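Local coordinates for protein catalase-3 (Neurospora crassa, PDB 4AJ9) that breaks down hydrogen peroxide to water and oxygen at a heme centre, which probably protects cells from peroxide damage, at residues C[473-481]-C[494-502]. Sequence-based numbering, arbitrary orientation.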
ATOM      1  N   ASN C 473      26.919 -29.906  -1.982  1.00  8.71           N
ATOM      2  CA  ASN C 473      28.160 -29.612  -1.268  1.00 13.65           C
ATOM      3  C   ASN C 473      28.570 -30.757  -0.349  1.00 14.87           C
ATOM      4  O   ASN C 473      27.833 -31.121   0.561  1.00  9.58           O
ATOM      5  CB  ASN C 473      28.038 -28.325  -0.458  1.00  8.98           C
ATOM      6  CG  ASN C 473      29.341 -27.951   0.223  1.00 12.13           C
ATOM      7  OD1 ASN C 473      29.712 -28.518   1.260  1.00  9.21           O
ATOM      8  ND2 ASN C 473      30.050 -27.006  -0.364  1.00 10.17           N
ATOM      9  N   GLU C 474      29.749 -31.326  -0.591  1.00 16.21           N
ATOM     10  CA  GLU C 474      30.198 -32.487   0.174  1.00 11.95           C
ATOM     11  C   GLU C 474      30.373 -32.190   1.667  1.00 10.39           C
ATOM     12  O   GLU C 474      29.944 -32.984   2.506  1.00 12.86           O
ATOM     13  CB  GLU C 474      31.495 -33.068  -0.406  1.00 15.80           C
ATOM     14  CG  GLU C 474      32.013 -34.285   0.341  1.00 17.63           C
ATOM     15  CD  GLU C 474      31.450 -35.599  -0.194  1.00 47.48           C
ATOM     16  OE1 GLU C 474      30.302 -35.615  -0.696  1.00 33.93           O
ATOM     17  OE2 GLU C 474      32.167 -36.620  -0.118  1.00 61.37           O
ATOM     18  N   GLN C 475      31.012 -31.071   2.009  1.00  7.55           N
ATOM     19  CA  GLN C 475      31.201 -30.754   3.433  1.00 10.61           C
ATOM     20  C   GLN C 475      29.872 -30.657   4.176  1.00 12.58           C
ATOM     21  O   GLN C 475      29.757 -31.091   5.326  1.00  9.38           O
ATOM     22  CB  GLN C 475      32.008 -29.471   3.639  1.00 11.46           C
ATOM     23  CG  GLN C 475      32.396 -29.233   5.101  1.00  6.66           C
ATOM     24  CD  GLN C 475      33.145 -30.422   5.687  1.00 19.73           C
ATOM     25  OE1 GLN C 475      34.003 -31.007   5.030  1.00 11.21           O
ATOM     26  NE2 GLN C 475      32.803 -30.799   6.915  1.00 10.58           N
ATOM     27  N   VAL C 476      28.869 -30.069   3.527  1.00 12.79           N
ATOM     28  CA  VAL C 476      27.555 -29.972   4.145  1.00 12.31           C
ATOM     29  C   VAL C 476      27.005 -31.364   4.462  1.00  9.74           C
ATOM     30  O   VAL C 476      26.514 -31.604   5.566  1.00  9.96           O
ATOM     31  CB  VAL C 476      26.560 -29.132   3.297  1.00 11.55           C
ATOM     32  CG1 VAL C 476      25.146 -29.276   3.837  1.00  8.72           C
ATOM     33  CG2 VAL C 476      26.991 -27.657   3.281  1.00  6.95           C
ATOM     34  N   LYS C 477      27.101 -32.294   3.511  1.00 11.70           N
ATOM     35  CA  LYS C 477      26.678 -33.667   3.785  1.00  8.00           C
ATOM     36  C   LYS C 477      27.431 -34.267   4.976  1.00  7.83           C
ATOM     37  O   LYS C 477      26.838 -34.974   5.785  1.00  7.63           O
ATOM     38  CB  LYS C 477      26.789 -34.564   2.543  1.00 11.31           C
ATOM     39  CG  LYS C 477      25.610 -34.400   1.576  1.00  6.00           C
ATOM     40  CD  LYS C 477      25.772 -35.234   0.308  1.00  9.06           C
ATOM     41  CE  LYS C 477      26.898 -34.709  -0.578  1.00 11.13           C
ATOM     42  NZ  LYS C 477      27.007 -35.503  -1.841  1.00 10.72           N
ATOM     43  N   LYS C 478      28.730 -33.984   5.087  1.00  6.61           N
ATOM     44  CA  LYS C 478      29.515 -34.525   6.196  1.00 15.00           C
ATOM     45  C   LYS C 478      29.089 -33.893   7.510  1.00 11.25           C
ATOM     46  O   LYS C 478      29.029 -34.562   8.543  1.00 12.08           O
ATOM     47  CB  LYS C 478      31.010 -34.307   5.977  1.00 15.56           C
ATOM     48  CG  LYS C 478      31.606 -35.158   4.872  1.00 14.59           C
ATOM     49  CD  LYS C 478      33.089 -34.848   4.724  1.00 16.45           C
ATOM     50  CE  LYS C 478      33.743 -35.729   3.669  1.00 28.51           C
ATOM     51  NZ  LYS C 478      35.096 -35.216   3.307  1.00 26.71           N
ATOM     52  N   ASN C 479      28.794 -32.595   7.464  1.00 13.02           N
ATOM     53  CA  ASN C 479      28.294 -31.871   8.631  1.00  9.21           C
ATOM     54  C   ASN C 479      26.973 -32.458   9.096  1.00 10.77           C
ATOM     55  O   ASN C 479      26.732 -32.604  10.290  1.00 10.67           O
ATOM     56  CB  ASN C 479      28.144 -30.379   8.308  1.00  9.59           C
ATOM     57  CG  ASN C 479      29.471 -29.708   8.074  1.00 14.28           C
ATOM     58  OD1 ASN C 479      30.504 -30.233   8.465  1.00 14.89           O
ATOM     59  ND2 ASN C 479      29.454 -28.539   7.441  1.00 14.37           N
ATOM     60  N   VAL C 480      26.114 -32.794   8.139  1.00 11.25           N
ATOM     61  CA  VAL C 480      24.850 -33.450   8.452  1.00 11.35           C
ATOM     62  C   VAL C 480      25.072 -34.804   9.143  1.00  9.77           C
ATOM     63  O   VAL C 480      24.457 -35.083  10.166  1.00  8.32           O
ATOM     64  CB  VAL C 480      23.979 -33.610   7.186  1.00 12.03           C
ATOM     65  CG1 VAL C 480      22.778 -34.494   7.462  1.00  9.18           C
ATOM     66  CG2 VAL C 480      23.533 -32.238   6.688  1.00  7.95           C
ATOM     67  N   LEU C 481      25.968 -35.631   8.600  1.00 14.43           N
ATOM     68  CA  LEU C 481      26.278 -36.927   9.223  1.00 12.95           C
ATOM     69  C   LEU C 481      26.812 -36.755  10.640  1.00  8.67           C
ATOM     70  O   LEU C 481      26.433 -37.488  11.546  1.00  7.87           O
ATOM     71  CB  LEU C 481      27.294 -37.718   8.396  1.00 15.30           C
ATOM     72  CG  LEU C 481      26.731 -38.413   7.158  1.00 24.30           C
ATOM     73  CD1 LEU C 481      27.839 -39.147   6.428  1.00 33.07           C
ATOM     74  CD2 LEU C 481      25.616 -39.374   7.550  1.00 20.72           C
ATOM     75  N   ARG C 494      23.226 -45.692   8.660  1.00 10.55           N
ATOM     76  CA  ARG C 494      22.266 -46.034   7.624  1.00  8.99           C
ATOM     77  C   ARG C 494      22.104 -44.913   6.591  1.00  9.03           C
ATOM     78  O   ARG C 494      22.021 -45.178   5.393  1.00 12.02           O
ATOM     79  CB  ARG C 494      20.941 -46.465   8.261  1.00  8.18           C
ATOM     80  CG  ARG C 494      21.065 -47.825   8.941  1.00 15.14           C
ATOM     81  CD  ARG C 494      20.040 -48.034  10.035  1.00 11.25           C
ATOM     82  NE  ARG C 494      18.717 -48.346   9.510  1.00 12.70           N
ATOM     83  CZ  ARG C 494      17.661 -48.601  10.276  1.00 11.04           C
ATOM     84  NH1 ARG C 494      17.771 -48.581  11.605  1.00 14.22           N
ATOM     85  NH2 ARG C 494      16.493 -48.877   9.723  1.00 12.57           N
ATOM     86  N   VAL C 495      22.102 -43.664   7.051  1.00  8.39           N
ATOM     87  CA  VAL C 495      22.066 -42.519   6.141  1.00 12.11           C
ATOM     88  C   VAL C 495      23.368 -42.416   5.345  1.00 10.91           C
ATOM     89  O   VAL C 495      23.348 -42.224   4.131  1.00  8.21           O
ATOM     90  CB  VAL C 495      21.809 -41.190   6.896  1.00  8.83           C
ATOM     91  CG1 VAL C 495      22.088 -39.989   5.990  1.00 11.90           C
ATOM     92  CG2 VAL C 495      20.380 -41.155   7.457  1.00  9.40           C
ATOM     93  N   ALA C 496      24.495 -42.554   6.034  1.00 12.05           N
ATOM     94  CA  ALA C 496      25.804 -42.483   5.386  1.00 14.39           C
ATOM     95  C   ALA C 496      25.883 -43.410   4.175  1.00 11.03           C
ATOM     96  O   ALA C 496      26.494 -43.068   3.169  1.00 18.13           O
ATOM     97  CB  ALA C 496      26.919 -42.816   6.383  1.00 16.17           C
ATOM     98  N   VAL C 497      25.266 -44.582   4.271  1.00 14.12           N
ATOM     99  CA  VAL C 497      25.305 -45.530   3.160  1.00 12.06           C
ATOM    100  C   VAL C 497      24.832 -44.873   1.872  1.00 15.30           C
ATOM    101  O   VAL C 497      25.500 -44.952   0.843  1.00 13.20           O
ATOM    102  CB  VAL C 497      24.441 -46.767   3.426  1.00 15.15           C
ATOM    103  CG1 VAL C 497      24.297 -47.591   2.140  1.00 15.87           C
ATOM    104  CG2 VAL C 497      25.052 -47.609   4.535  1.00 21.29           C
ATOM    105  N   ALA C 498      23.677 -44.216   1.941  1.00 11.90           N
ATOM    106  CA  ALA C 498      23.083 -43.565   0.773  1.00  7.20           C
ATOM    107  C   ALA C 498      23.981 -42.494   0.161  1.00 11.05           C
ATOM    108  O   ALA C 498      24.011 -42.315  -1.057  1.00 11.18           O
ATOM    109  CB  ALA C 498      21.708 -42.971   1.144  1.00  9.24           C
ATOM    110  N   LEU C 499      24.705 -41.778   1.016  1.00 10.76           N
ATOM    111  CA  LEU C 499      25.529 -40.654   0.595  1.00  8.66           C
ATOM    112  C   LEU C 499      26.933 -41.091   0.179  1.00 10.36           C
ATOM    113  O   LEU C 499      27.745 -40.274  -0.244  1.00 11.57           O
ATOM    114  CB  LEU C 499      25.621 -39.642   1.733  1.00  8.72           C
ATOM    115  CG  LEU C 499      24.270 -39.222   2.322  1.00  9.07           C
ATOM    116  CD1 LEU C 499      24.456 -38.231   3.462  1.00 10.29           C
ATOM    117  CD2 LEU C 499      23.391 -38.630   1.231  1.00  7.49           C
ATOM    118  N   GLY C 500      27.220 -42.382   0.322  1.00 14.96           N
ATOM    119  CA  GLY C 500      28.524 -42.918  -0.035  1.00 14.49           C
ATOM    120  C   GLY C 500      29.611 -42.379   0.865  1.00 21.95           C
ATOM    121  O   GLY C 500      30.743 -42.157   0.427  1.00 21.61           O
ATOM    122  N   LEU C 501      29.264 -42.160   2.130  1.00 16.96           N
ATOM    123  CA  LEU C 501      30.226 -41.646   3.102  1.00 14.98           C
ATOM    124  C   LEU C 501      30.537 -42.707   4.148  1.00 20.24           C
ATOM    125  O   LEU C 501      29.769 -43.653   4.342  1.00 21.47           O
ATOM    126  CB  LEU C 501      29.689 -40.370   3.765  1.00 18.65           C
ATOM    127  CG  LEU C 501      29.515 -39.188   2.807  1.00 23.35           C
ATOM    128  CD1 LEU C 501      28.756 -38.030   3.454  1.00 25.59           C
ATOM    129  CD2 LEU C 501      30.862 -38.713   2.288  1.00 18.52           C
ATOM    130  N   GLU C 502      31.669 -42.551   4.821  1.00 27.78           N
ATOM    131  CA  GLU C 502      32.096 -43.533   5.804  1.00 26.74           C
ATOM    132  C   GLU C 502      31.208 -43.509   7.047  1.00 32.98           C
ATOM    133  O   GLU C 502      30.899 -42.444   7.586  1.00 24.49           O
ATOM    134  CB  GLU C 502      33.555 -43.297   6.188  1.00 34.43           C
ATOM    135  CG  GLU C 502      34.173 -44.424   6.996  1.00 51.68           C
ATOM    136  CD  GLU C 502      35.639 -44.184   7.294  1.00 52.52           C
ATOM    137  OE1 GLU C 502      36.155 -43.111   6.914  1.00 64.17           O
ATOM    138  OE2 GLU C 502      36.272 -45.067   7.910  1.00 55.57           O
TER
HETATM  139  O   HOH W   1      28.218 -37.887  -1.007  1.00 25.40           O
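The flat group here is the Glu474 carboxylate: methyl CD2 of Leu501 sits above the carboxylate plane but past its OE2 corner, 3.4 Å from Glu474 OE2. At the other oxygen, Lys477 NZ makes a long salt bridge of 3.5 Å to Glu474 OE1. A water donates to OE1, accepts from NZ and donates to Leu499 O at 2.6 Å, tying the side chains of helix 474-487 to the C-terminal end of helix 489-499. A bend in the lysine at chi3 (-69°) turns NZ to the water, while its CB lies against Leu501 CD1.

Next to this polar link, Leu481 lays its methyls against Leu501 and Ala496. Leu481 CD1 is unusually tight on Leu501 CD1, at 3.3 Å; Leu481 CD2 lies 3.7 Å from Ala496 N and 3.9 Å from Val495 CG1. The Schellman motif at Gly500, with Leu501 N bonded back to Ala496 O, turns the chain so that Leu501 reaches the neighbouring helix. With an alanine here, CB would still touch Leu481, but the CD1 contacts with Leu481 and Lys477 and the CD2 contact with Glu474 would probably be lost, leaving a gap.

The pair is a nearly antiparallel helical hairpin (166°), backed by Ile464 and Ala468 of helix 454-468; Lys477 also packs on Leu569 of a second subunit. Direct contact is mainly apolar and fixes the helices by shape, while polar groups connect across it through one water.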